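Local coordinates for chitin oligosaccharide binding protein NagB2 (Paenibacillus sp. FPU-7, PDB 7EHU) that binds N,N'-diacetylchitobiose and N,N',N''-triacetylchitotriose as an extracellular solute-binding protein, probably handing them on for uptake into the bacterial cell, at residues N76-L81 / K395-L400; K80-M85 / Q103-A108; W198-L203 / Q402-L407. One frame throughout, in Å; residues are numbered along the deposited sequence.

Interaction 1 of 3, residues N76-L81 / K395-L400; sequences NRDVKL and KVKVTL. With NAG (2-acetamido-2-deoxy-beta-D-glucopyranose), chain B.
The side chains of Asp78 and Lys397 approach from opposite directions and join in a salt bridge that carries most of this buried contact. Lys397 NZ donates to Asp78 OD2 over 2.7 Å, taking the syn lone pair of that oxygen, whereas OD1 stays 3.8 Å from the same NZ. The lysine chain leaves its helix with CG opposite the backbone N, then bends at chi3 (79°), which turns its ammonium group toward helix 73-86. There it also comes over one face of the Arg77 guanidinium, 3.1 Å above the plane and offset toward the rim. Arg77 NE and Lys397 NZ, both donors, are 3.3 Å apart without bonding. Asp78 pairs with the lysine, while Arg77 has its own carboxylates, Asp101 at NE and Asp389 at NH2; this probably offsets the two positive charges.

Helix 73-86 belongs to the lobe built on the parallel strands 30-36, 64-70 and 93-97, consistent with the periplasmic-binding-protein fold, and its segment contains a wider pi-type turn, with Leu81 N bonded to Asn76 O at 2.9 Å. Arg77, extended from CG to NE, runs from this turn into the glycan pocket, where NH1 lies 3.0 Å from O3 of an N-acetylglucosamine unit. Were Asp78 an alanine, the Lys397 charge beside Arg77 would probably be less well balanced and its ammonium end freer to turn. Within helix 394-408, Thr399 OG1 and Thr399 N approach Lys395 O from opposite faces of its carbonyl plane, the hydroxyl at 2.8 Å.

Interaction 2 of 3, residues K80-M85 / Q103-A108; sequences KLKAEM and QNYAKA
The side chains of Met85 and Tyr105 cross at about a right angle, the methionine lying over one face of the ring from CB to CE. Its CG sits over the middle of the ring, 3.4 Å from the Tyr105 centroid and only 11° off the normal, which meets the criterion for a CH-pi contact. The sulfur follows over the same face: Met85 SD is 4.2 Å from the centroid of Tyr105, a Met-aromatic contact. A bend at chi2 (-68°) carries the thioether back across the ring toward its CG end, so that Met85 CE comes within 3.8 Å of Tyr105 CD2, while at the phenol end Met85 CB touches Tyr105 CE1 at 3.4 Å.

Tyr105 itself reaches across the gap between two nearly parallel helices. The short segments 80-85 and 103-107 run at 20° to one another with axes 11.5 Å apart, a wide spacing that the ring fills. Leu81 CD2 meets the ring obliquely, at 4.2 Å from Tyr105 CE2. The phenol oxygen ends against the backbone of the preceding turn, with Tyr105 OH 3.5 Å from Lys82 CA, and makes no hydrogen bond to segment 80-85.

Helix 73-86 is the connection of a beta-alpha-beta unit between strands 64-70 and 93-97, and helix 100-107 follows the second of these directly. Strand 93-97 touches both helices: Phe94 packs on Leu81 and Met85, and Leu96 on Tyr105, while Pro394, at the start of helix 394-408, reaches Lys82.

Interaction 3 of 3, residues W198-L203 / Q402-L407; sequences WAINML and QSVQEL. With NAG (2-acetamido-2-deoxy-beta-D-glucopyranose), chain B.
Ile200 and Val404 lie alongside each other, pointing opposite ways, and form the apolar centre where two helices cross. Ile200 CG2 is 3.6 Å from Val404 CG2, and the other branch of the isoleucine ends with CD1 at 3.9 Å from Gln405 CG, meeting that chain at about a right angle. The amide of Gln405 is held elsewhere, its NE2 bonded to Gly192 O and Ser194 O.

Across this contact the Asn201 oxygen meets the two methyls of Val404. Asn201 OD1 lies 3.3 Å from both Val404 CG1 and Val404 CG2, straddled by the two branches, and finds no hydrogen-bond partner anywhere in the model; its burial here is therefore uncompensated.

Helix 394-408, near the C-terminus, thus packs almost perpendicularly on helix 197-212, the segments crossing at 80° with axes 9.0 Å apart. The first turn of helix 197-212 supplies a pocket residue, consistent with the solute-binding-protein family; Phe236 of helix 230-244 also packs on Val404.

Contact with the sugar is the third kind of interaction, and it lies on the other side of helix 197-212. Trp198, whose CG stands between its backbone N and carbonyl carbon (chi1 77°), turns one indole face to the acetamido group of an N-acetylglucosamine unit. N2 of the sugar sits over that face, offset toward the rim and 3.5 Å from Trp198 CE3, and the acetyl methyl C8 is also over the indole, 3.6 Å from Trp198 NE1.

Overall arrangement
Interactions 1 and 3 are linked through helix 394-408: their centres are 13 Å apart, and they touch where Leu400 CG lies 3.5 Å from Asn201 OD1. Each also brings one pocket residue, Arg77 or Trp198, to the same N-acetylglucosamine unit, which Ser315 and Asp389 additionally bind by hydrogen bonds. Interaction 2 continues from interaction 1 along helix 73-86, sharing Lys80 and Leu81, with centres 11 Å apart; its closest side chain to the glycan, that of Leu81, remains about 10 Å away. Interactions 2 and 3 do not touch, their centres being 24 Å apart, so interaction 1 connects the two.

Interaction 1 of 3, residues N76-L81 / K395-L400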
loop_
_atom_site.group_PDB
_atom_site.type_symbol
_atom_site.label_atom_id
_atom_site.label_comp_id
_atom_site.label_asym_id
_atom_site.label_seq_id
_atom_site.Cartn_x
_atom_site.Cartn_y
_atom_site.Cartn_z
ATOM N N ASN A 76 -5.281 12.352 3.560
ATOM C CA ASN A 76 -4.003 13.016 3.327
ATOM C C ASN A 76 -3.628 12.951 1.849
ATOM O O ASN A 76 -3.314 13.968 1.227
ATOM C CB ASN A 76 -2.887 12.394 4.150
ATOM C CG ASN A 76 -1.592 13.099 3.935
ATOM O OD1 ASN A 76 -1.546 14.316 4.061
ATOM N ND2 ASN A 76 -0.550 12.373 3.517
ATOM N N ARG A 77 -3.604 11.736 1.285
ATOM C CA ARG A 77 -3.065 11.575 -0.058
ATOM C C ARG A 77 -3.920 12.268 -1.097
ATOM O O ARG A 77 -3.404 12.908 -2.021
ATOM C CB ARG A 77 -2.955 10.097 -0.403
ATOM C CG ARG A 77 -2.245 9.808 -1.711
ATOM C CD ARG A 77 -2.220 8.360 -2.025
ATOM N NE ARG A 77 -1.432 8.123 -3.214
ATOM C CZ ARG A 77 -1.163 6.921 -3.708
ATOM N NH1 ARG A 77 -1.694 5.851 -3.112
ATOM N NH2 ARG A 77 -0.373 6.770 -4.753
ATOM N N ASP A 78 -5.224 12.129 -0.980
ATOM C CA ASP A 78 -6.137 12.480 -2.059
ATOM C C ASP A 78 -6.791 13.832 -1.880
ATOM O O ASP A 78 -7.346 14.354 -2.851
ATOM C CB ASP A 78 -7.194 11.386 -2.244
ATOM C CG ASP A 78 -6.582 10.048 -2.551
ATOM O OD1 ASP A 78 -7.231 9.048 -2.259
ATOM O OD2 ASP A 78 -5.472 10.016 -3.119
ATOM N N VAL A 79 -6.734 14.408 -0.684
ATOM C CA VAL A 79 -7.389 15.692 -0.436
ATOM C C VAL A 79 -6.404 16.709 0.135
ATOM O O VAL A 79 -6.127 17.735 -0.498
ATOM C CB VAL A 79 -8.630 15.523 0.470
ATOM C CG1 VAL A 79 -9.330 16.864 0.698
ATOM C CG2 VAL A 79 -9.604 14.496 -0.122
ATOM N N LYS A 80 -5.885 16.454 1.340
ATOM C CA LYS A 80 -5.176 17.491 2.094
ATOM C C LYS A 80 -3.812 17.806 1.484
ATOM O O LYS A 80 -3.519 18.965 1.162
ATOM C CB LYS A 80 -5.058 17.116 3.574
ATOM C CG LYS A 80 -4.728 18.300 4.465
ATOM C CD LYS A 80 -4.681 17.923 5.940
ATOM C CE LYS A 80 -4.638 19.142 6.831
ATOM N NZ LYS A 80 -4.558 18.805 8.280
ATOM N N LEU A 81 -2.929 16.808 1.357
ATOM C CA LEU A 81 -1.622 17.107 0.775
ATOM C C LEU A 81 -1.775 17.563 -0.672
ATOM O O LEU A 81 -1.046 18.444 -1.133
ATOM C CB LEU A 81 -0.728 15.885 0.858
ATOM C CG LEU A 81 0.707 16.088 0.364
ATOM C CD1 LEU A 81 1.435 17.107 1.218
ATOM C CD2 LEU A 81 1.457 14.758 0.350
ATOM N N LYS A 395 -6.146 11.497 -10.885
ATOM C CA LYS A 395 -7.523 11.501 -11.354
ATOM C C LYS A 395 -7.971 10.128 -11.847
ATOM O O LYS A 395 -9.137 9.738 -11.658
ATOM C CB LYS A 395 -7.676 12.517 -12.481
ATOM C CG LYS A 395 -9.079 12.534 -12.944
ATOM C CD LYS A 395 -10.108 13.052 -12.009
ATOM C CE LYS A 395 -11.435 12.952 -12.770
ATOM N NZ LYS A 395 -11.563 13.710 -13.995
ATOM N N VAL A 396 -7.079 9.406 -12.524
ATOM C CA VAL A 396 -7.396 8.062 -13.000
ATOM C C VAL A 396 -7.619 7.128 -11.814
ATOM O O VAL A 396 -8.582 6.352 -11.780
ATOM C CB VAL A 396 -6.272 7.561 -13.939
ATOM C CG1 VAL A 396 -6.492 6.104 -14.354
ATOM C CG2 VAL A 396 -6.137 8.459 -15.172
ATOM N N LYS A 397 -6.738 7.202 -10.819
ATOM C CA LYS A 397 -6.878 6.378 -9.625
ATOM C C LYS A 397 -8.226 6.599 -8.947
ATOM O O LYS A 397 -8.930 5.636 -8.614
ATOM C CB LYS A 397 -5.751 6.675 -8.634
ATOM C CG LYS A 397 -5.796 5.851 -7.382
ATOM C CD LYS A 397 -4.838 6.355 -6.313
ATOM C CE LYS A 397 -5.372 7.544 -5.563
ATOM N NZ LYS A 397 -4.425 7.936 -4.509
ATOM N N VAL A 398 -8.579 7.859 -8.679
ATOM C CA VAL A 398 -9.823 8.155 -7.970
ATOM C C VAL A 398 -11.028 7.707 -8.796
ATOM O O VAL A 398 -12.028 7.209 -8.263
ATOM C CB VAL A 398 -9.845 9.653 -7.595
ATOM C CG1 VAL A 398 -11.173 10.082 -6.990
ATOM C CG2 VAL A 398 -8.708 9.968 -6.613
ATOM N N THR A 399 -10.948 7.852 -10.118
ATOM C CA THR A 399 -12.032 7.368 -10.962
ATOM C C THR A 399 -12.167 5.852 -10.863
ATOM O O THR A 399 -13.289 5.326 -10.842
ATOM C CB THR A 399 -11.791 7.810 -12.403
ATOM O OG1 THR A 399 -11.727 9.239 -12.467
ATOM C CG2 THR A 399 -12.912 7.351 -13.318
ATOM N N LEU A 400 -11.048 5.120 -10.808
ATOM C CA LEU A 400 -11.159 3.669 -10.656
ATOM C C LEU A 400 -11.794 3.307 -9.321
ATOM O O LEU A 400 -12.616 2.388 -9.249
ATOM C CB LEU A 400 -9.804 2.987 -10.803
ATOM C CG LEU A 400 -9.865 1.461 -10.834
ATOM C CD1 LEU A 400 -10.640 0.942 -12.049
ATOM C CD2 LEU A 400 -8.474 0.864 -10.801
HETATM C C1 NAG B . -1.518 2.055 0.470
HETATM C C2 NAG B . -2.278 2.993 -0.435
HETATM C C3 NAG B . -2.522 2.349 -1.798
HETATM C C4 NAG B . -1.206 1.865 -2.397
HETATM C C5 NAG B . -0.477 0.957 -1.411
HETATM C C6 NAG B . 0.890 0.519 -1.893
HETATM C C7 NAG B . -3.761 4.692 0.523
HETATM C C8 NAG B . -5.122 4.976 1.099
HETATM N N2 NAG B . -3.531 3.429 0.159
HETATM O O3 NAG B . -3.145 3.312 -2.639
HETATM O O4 NAG B . -1.413 1.118 -3.593
HETATM O O5 NAG B . -0.308 1.650 -0.165
HETATM O O6 NAG B . 1.749 1.626 -2.121
HETATM O O7 NAG B . -2.912 5.573 0.380
#

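Interaction 2 of 3, residues K80-M85 / Q103-A108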
loop_
_atom_site.group_PDB
_atom_site.type_symbol
_atom_site.label_atom_id
_atom_site.label_comp_id
_atom_site.label_asym_id
_atom_site.label_seq_id
_atom_site.Cartn_x
_atom_site.Cartn_y
_atom_site.Cartn_z
ATOM N N LYS A 80 -5.885 16.454 1.340
ATOM C CA LYS A 80 -5.176 17.491 2.094
ATOM C C LYS A 80 -3.812 17.806 1.484
ATOM O O LYS A 80 -3.519 18.965 1.162
ATOM C CB LYS A 80 -5.058 17.116 3.574
ATOM C CG LYS A 80 -4.728 18.300 4.465
ATOM C CD LYS A 80 -4.681 17.923 5.940
ATOM C CE LYS A 80 -4.638 19.142 6.831
ATOM N NZ LYS A 80 -4.558 18.805 8.280
ATOM N N LEU A 81 -2.929 16.808 1.357
ATOM C CA LEU A 81 -1.622 17.107 0.775
ATOM C C LEU A 81 -1.775 17.563 -0.672
ATOM O O LEU A 81 -1.046 18.444 -1.133
ATOM C CB LEU A 81 -0.728 15.885 0.858
ATOM C CG LEU A 81 0.707 16.088 0.364
ATOM C CD1 LEU A 81 1.435 17.107 1.218
ATOM C CD2 LEU A 81 1.457 14.758 0.350
ATOM N N LYS A 82 -2.731 16.976 -1.398
ATOM C CA LYS A 82 -2.981 17.392 -2.779
ATOM C C LYS A 82 -3.281 18.888 -2.847
ATOM O O LYS A 82 -2.728 19.616 -3.686
ATOM C CB LYS A 82 -4.136 16.568 -3.357
ATOM C CG LYS A 82 -4.408 16.832 -4.838
ATOM C CD LYS A 82 -5.566 15.985 -5.379
ATOM C CE LYS A 82 -5.200 14.513 -5.546
ATOM N NZ LYS A 82 -6.411 13.637 -5.792
ATOM N N ALA A 83 -4.150 19.365 -1.953
ATOM C CA ALA A 83 -4.544 20.768 -1.959
ATOM C C ALA A 83 -3.393 21.663 -1.533
ATOM O O ALA A 83 -3.201 22.750 -2.089
ATOM C CB ALA A 83 -5.737 20.954 -1.025
ATOM N N GLU A 84 -2.621 21.235 -0.540
ATOM C CA GLU A 84 -1.471 22.002 -0.089
ATOM C C GLU A 84 -0.419 22.121 -1.187
ATOM O O GLU A 84 0.159 23.203 -1.400
ATOM C CB GLU A 84 -0.901 21.316 1.146
ATOM C CG GLU A 84 -1.742 21.517 2.386
ATOM C CD GLU A 84 -1.477 20.494 3.477
ATOM O OE1 GLU A 84 -1.954 20.730 4.610
ATOM O OE2 GLU A 84 -0.843 19.435 3.224
ATOM N N MET A 85 -0.199 21.036 -1.927
ATOM C CA MET A 85 0.735 21.063 -3.050
ATOM C C MET A 85 0.227 21.982 -4.159
ATOM O O MET A 85 1.011 22.723 -4.753
ATOM C CB MET A 85 0.953 19.642 -3.579
ATOM C CG MET A 85 1.850 18.797 -2.681
ATOM S SD MET A 85 3.534 19.427 -2.711
ATOM C CE MET A 85 4.365 18.172 -1.720
ATOM N N GLN A 103 6.210 12.305 -8.886
ATOM C CA GLN A 103 6.517 12.947 -10.156
ATOM C C GLN A 103 5.781 14.271 -10.281
ATOM O O GLN A 103 6.360 15.271 -10.708
ATOM C CB GLN A 103 6.130 12.005 -11.282
ATOM C CG GLN A 103 7.066 10.790 -11.390
ATOM C CD GLN A 103 6.388 9.571 -11.980
ATOM O OE1 GLN A 103 5.340 9.667 -12.626
ATOM N NE2 GLN A 103 6.990 8.415 -11.771
ATOM N N ASN A 104 4.503 14.300 -9.905
ATOM C CA ASN A 104 3.742 15.537 -10.001
ATOM C C ASN A 104 4.333 16.618 -9.108
ATOM O O ASN A 104 4.547 17.748 -9.546
ATOM C CB ASN A 104 2.286 15.278 -9.622
ATOM C CG ASN A 104 1.534 14.501 -10.680
ATOM O OD1 ASN A 104 2.050 14.244 -11.764
ATOM N ND2 ASN A 104 0.302 14.116 -10.371
ATOM N N TYR A 105 4.607 16.294 -7.850
ATOM C CA TYR A 105 5.053 17.314 -6.920
ATOM C C TYR A 105 6.481 17.747 -7.217
ATOM O O TYR A 105 6.820 18.911 -7.005
ATOM C CB TYR A 105 4.869 16.838 -5.478
ATOM C CG TYR A 105 3.452 16.446 -5.116
ATOM C CD1 TYR A 105 2.352 17.086 -5.680
ATOM C CD2 TYR A 105 3.207 15.454 -4.185
ATOM C CE1 TYR A 105 1.066 16.719 -5.336
ATOM C CE2 TYR A 105 1.916 15.089 -3.819
ATOM C CZ TYR A 105 0.853 15.725 -4.407
ATOM O OH TYR A 105 -0.442 15.409 -4.064
ATOM N N ALA A 106 7.322 16.822 -7.675
ATOM C CA ALA A 106 8.683 17.177 -8.050
ATOM C C ALA A 106 8.695 18.083 -9.275
ATOM O O ALA A 106 9.422 19.077 -9.309
ATOM C CB ALA A 106 9.507 15.926 -8.311
ATOM N N LYS A 107 7.887 17.757 -10.288
ATOM C CA LYS A 107 7.781 18.613 -11.464
ATOM C C LYS A 107 7.358 20.022 -11.102
ATOM O O LYS A 107 7.779 20.995 -11.743
ATOM C CB LYS A 107 6.692 18.103 -12.404
ATOM C CG LYS A 107 6.909 18.687 -13.785
ATOM C CD LYS A 107 5.685 18.761 -14.547
ATOM C CE LYS A 107 5.592 19.280 -15.940
ATOM N NZ LYS A 107 4.376 18.382 -16.132
ATOM N N ALA A 108 6.426 20.135 -10.159
ATOM C CA ALA A 108 5.913 21.418 -9.716
ATOM C C ALA A 108 6.912 22.158 -8.848
ATOM O O ALA A 108 6.665 23.316 -8.494
ATOM C CB ALA A 108 4.604 21.211 -8.953
#

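Interaction 3 of 3, residues W198-L203 / Q402-L407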
loop_
_atom_site.group_PDB
_atom_site.type_symbol
_atom_site.label_atom_id
_atom_site.label_comp_id
_atom_site.label_asym_id
_atom_site.label_seq_id
_atom_site.Cartn_x
_atom_site.Cartn_y
_atom_site.Cartn_z
ATOM N N TRP A 198 -9.992 2.250 -2.639
ATOM C CA TRP A 198 -8.641 1.756 -2.886
ATOM C C TRP A 198 -8.474 0.327 -2.369
ATOM O O TRP A 198 -7.655 -0.436 -2.896
ATOM C CB TRP A 198 -7.604 2.680 -2.237
ATOM C CG TRP A 198 -7.466 2.508 -0.752
ATOM C CD1 TRP A 198 -8.199 3.127 0.224
ATOM C CD2 TRP A 198 -6.562 1.621 -0.074
ATOM N NE1 TRP A 198 -7.805 2.679 1.459
ATOM C CE2 TRP A 198 -6.802 1.758 1.301
ATOM C CE3 TRP A 198 -5.567 0.720 -0.508
ATOM C CZ2 TRP A 198 -6.061 1.068 2.243
ATOM C CZ3 TRP A 198 -4.860 0.033 0.427
ATOM C CH2 TRP A 198 -5.112 0.201 1.786
ATOM N N ALA A 199 -9.220 -0.050 -1.328
ATOM C CA ALA A 199 -9.098 -1.406 -0.792
ATOM C C ALA A 199 -9.620 -2.439 -1.785
ATOM O O ALA A 199 -9.062 -3.540 -1.895
ATOM C CB ALA A 199 -9.848 -1.498 0.529
ATOM N N ILE A 200 -10.696 -2.105 -2.503
ATOM C CA ILE A 200 -11.151 -2.951 -3.604
ATOM C C ILE A 200 -10.086 -2.996 -4.687
ATOM O O ILE A 200 -9.823 -4.046 -5.282
ATOM C CB ILE A 200 -12.489 -2.443 -4.166
ATOM C CG1 ILE A 200 -13.599 -2.445 -3.112
ATOM C CG2 ILE A 200 -12.924 -3.302 -5.362
ATOM C CD1 ILE A 200 -14.779 -1.533 -3.476
ATOM N N ASN A 201 -9.462 -1.853 -4.960
ATOM C CA ASN A 201 -8.458 -1.796 -6.010
ATOM C C ASN A 201 -7.228 -2.641 -5.722
ATOM O O ASN A 201 -6.521 -3.004 -6.665
ATOM C CB ASN A 201 -8.065 -0.355 -6.331
ATOM C CG ASN A 201 -9.115 0.359 -7.177
ATOM O OD1 ASN A 201 -9.935 -0.269 -7.843
ATOM N ND2 ASN A 201 -9.066 1.681 -7.169
ATOM N N MET A 202 -6.943 -2.970 -4.464
ATOM C CA MET A 202 -5.843 -3.908 -4.217
ATOM C C MET A 202 -6.120 -5.216 -4.933
ATOM O O MET A 202 -5.280 -5.748 -5.666
ATOM C CB MET A 202 -5.713 -4.169 -2.713
ATOM C CG MET A 202 -5.120 -3.005 -1.931
ATOM S SD MET A 202 -4.542 -3.503 -0.276
ATOM C CE MET A 202 -6.125 -3.520 0.587
ATOM N N LEU A 203 -7.320 -5.740 -4.734
ATOM C CA LEU A 203 -7.712 -6.988 -5.363
ATOM C C LEU A 203 -7.863 -6.826 -6.861
ATOM O O LEU A 203 -7.410 -7.679 -7.630
ATOM C CB LEU A 203 -9.009 -7.472 -4.724
ATOM C CG LEU A 203 -9.536 -8.816 -5.216
ATOM C CD1 LEU A 203 -8.504 -9.928 -5.050
ATOM C CD2 LEU A 203 -10.827 -9.175 -4.484
ATOM N N GLN A 402 -14.035 4.994 -7.547
ATOM C CA GLN A 402 -15.479 5.159 -7.697
ATOM C C GLN A 402 -16.069 4.060 -8.560
ATOM O O GLN A 402 -17.166 3.551 -8.275
ATOM C CB GLN A 402 -15.775 6.498 -8.387
ATOM C CG GLN A 402 -15.487 7.753 -7.594
ATOM C CD GLN A 402 -16.049 7.732 -6.189
ATOM O OE1 GLN A 402 -15.302 7.720 -5.214
ATOM N NE2 GLN A 402 -17.376 7.751 -6.077
ATOM N N SER A 403 -15.392 3.744 -9.668
ATOM C CA SER A 403 -15.925 2.783 -10.628
ATOM C C SER A 403 -16.030 1.384 -10.043
ATOM O O SER A 403 -17.016 0.683 -10.300
ATOM C CB SER A 403 -15.105 2.777 -11.923
ATOM O OG SER A 403 -15.047 4.071 -12.510
ATOM N N VAL A 404 -15.030 0.949 -9.260
ATOM C CA VAL A 404 -15.109 -0.406 -8.712
ATOM C C VAL A 404 -16.168 -0.481 -7.619
ATOM O O VAL A 404 -16.805 -1.520 -7.434
ATOM C CB VAL A 404 -13.754 -0.969 -8.234
ATOM C CG1 VAL A 404 -12.768 -1.127 -9.398
ATOM C CG2 VAL A 404 -13.138 -0.151 -7.075
ATOM N N GLN A 405 -16.407 0.613 -6.901
ATOM C CA GLN A 405 -17.523 0.635 -5.964
ATOM C C GLN A 405 -18.843 0.505 -6.715
ATOM O O GLN A 405 -19.732 -0.255 -6.304
ATOM C CB GLN A 405 -17.472 1.919 -5.137
ATOM C CG GLN A 405 -16.373 1.939 -4.083
ATOM C CD GLN A 405 -16.263 3.268 -3.379
ATOM O OE1 GLN A 405 -16.506 4.323 -3.965
ATOM N NE2 GLN A 405 -15.918 3.233 -2.103
ATOM N N GLU A 406 -18.970 1.216 -7.840
ATOM C CA GLU A 406 -20.156 1.110 -8.686
ATOM C C GLU A 406 -20.286 -0.280 -9.287
ATOM O O GLU A 406 -21.395 -0.811 -9.377
ATOM C CB GLU A 406 -20.077 2.170 -9.785
ATOM C CG GLU A 406 -20.224 3.571 -9.245
ATOM C CD GLU A 406 -19.866 4.657 -10.244
ATOM O OE1 GLU A 406 -19.789 5.825 -9.828
ATOM O OE2 GLU A 406 -19.623 4.348 -11.424
ATOM N N LEU A 407 -19.170 -0.878 -9.715
ATOM C CA LEU A 407 -19.201 -2.246 -10.224
ATOM C C LEU A 407 -19.744 -3.206 -9.173
ATOM O O LEU A 407 -20.625 -4.027 -9.459
ATOM C CB LEU A 407 -17.788 -2.656 -10.642
ATOM C CG LEU A 407 -17.607 -4.073 -11.201
ATOM C CD1 LEU A 407 -18.396 -4.277 -12.467
ATOM C CD2 LEU A 407 -16.140 -4.387 -11.457
HETATM C C1 NAG B . -1.518 2.055 0.470
HETATM C C2 NAG B . -2.278 2.993 -0.435
HETATM C C3 NAG B . -2.522 2.349 -1.798
HETATM C C4 NAG B . -1.206 1.865 -2.397
HETATM C C5 NAG B . -0.477 0.957 -1.411
HETATM C C6 NAG B . 0.890 0.519 -1.893
HETATM C C7 NAG B . -3.761 4.692 0.523
HETATM C C8 NAG B . -5.122 4.976 1.099
HETATM N N2 NAG B . -3.531 3.429 0.159
HETATM O O3 NAG B . -3.145 3.312 -2.639
HETATM O O4 NAG B . -1.413 1.118 -3.593
HETATM O O5 NAG B . -0.308 1.650 -0.165
HETATM O O6 NAG B . 1.749 1.626 -2.121
HETATM O O7 NAG B . -2.912 5.573 0.380
#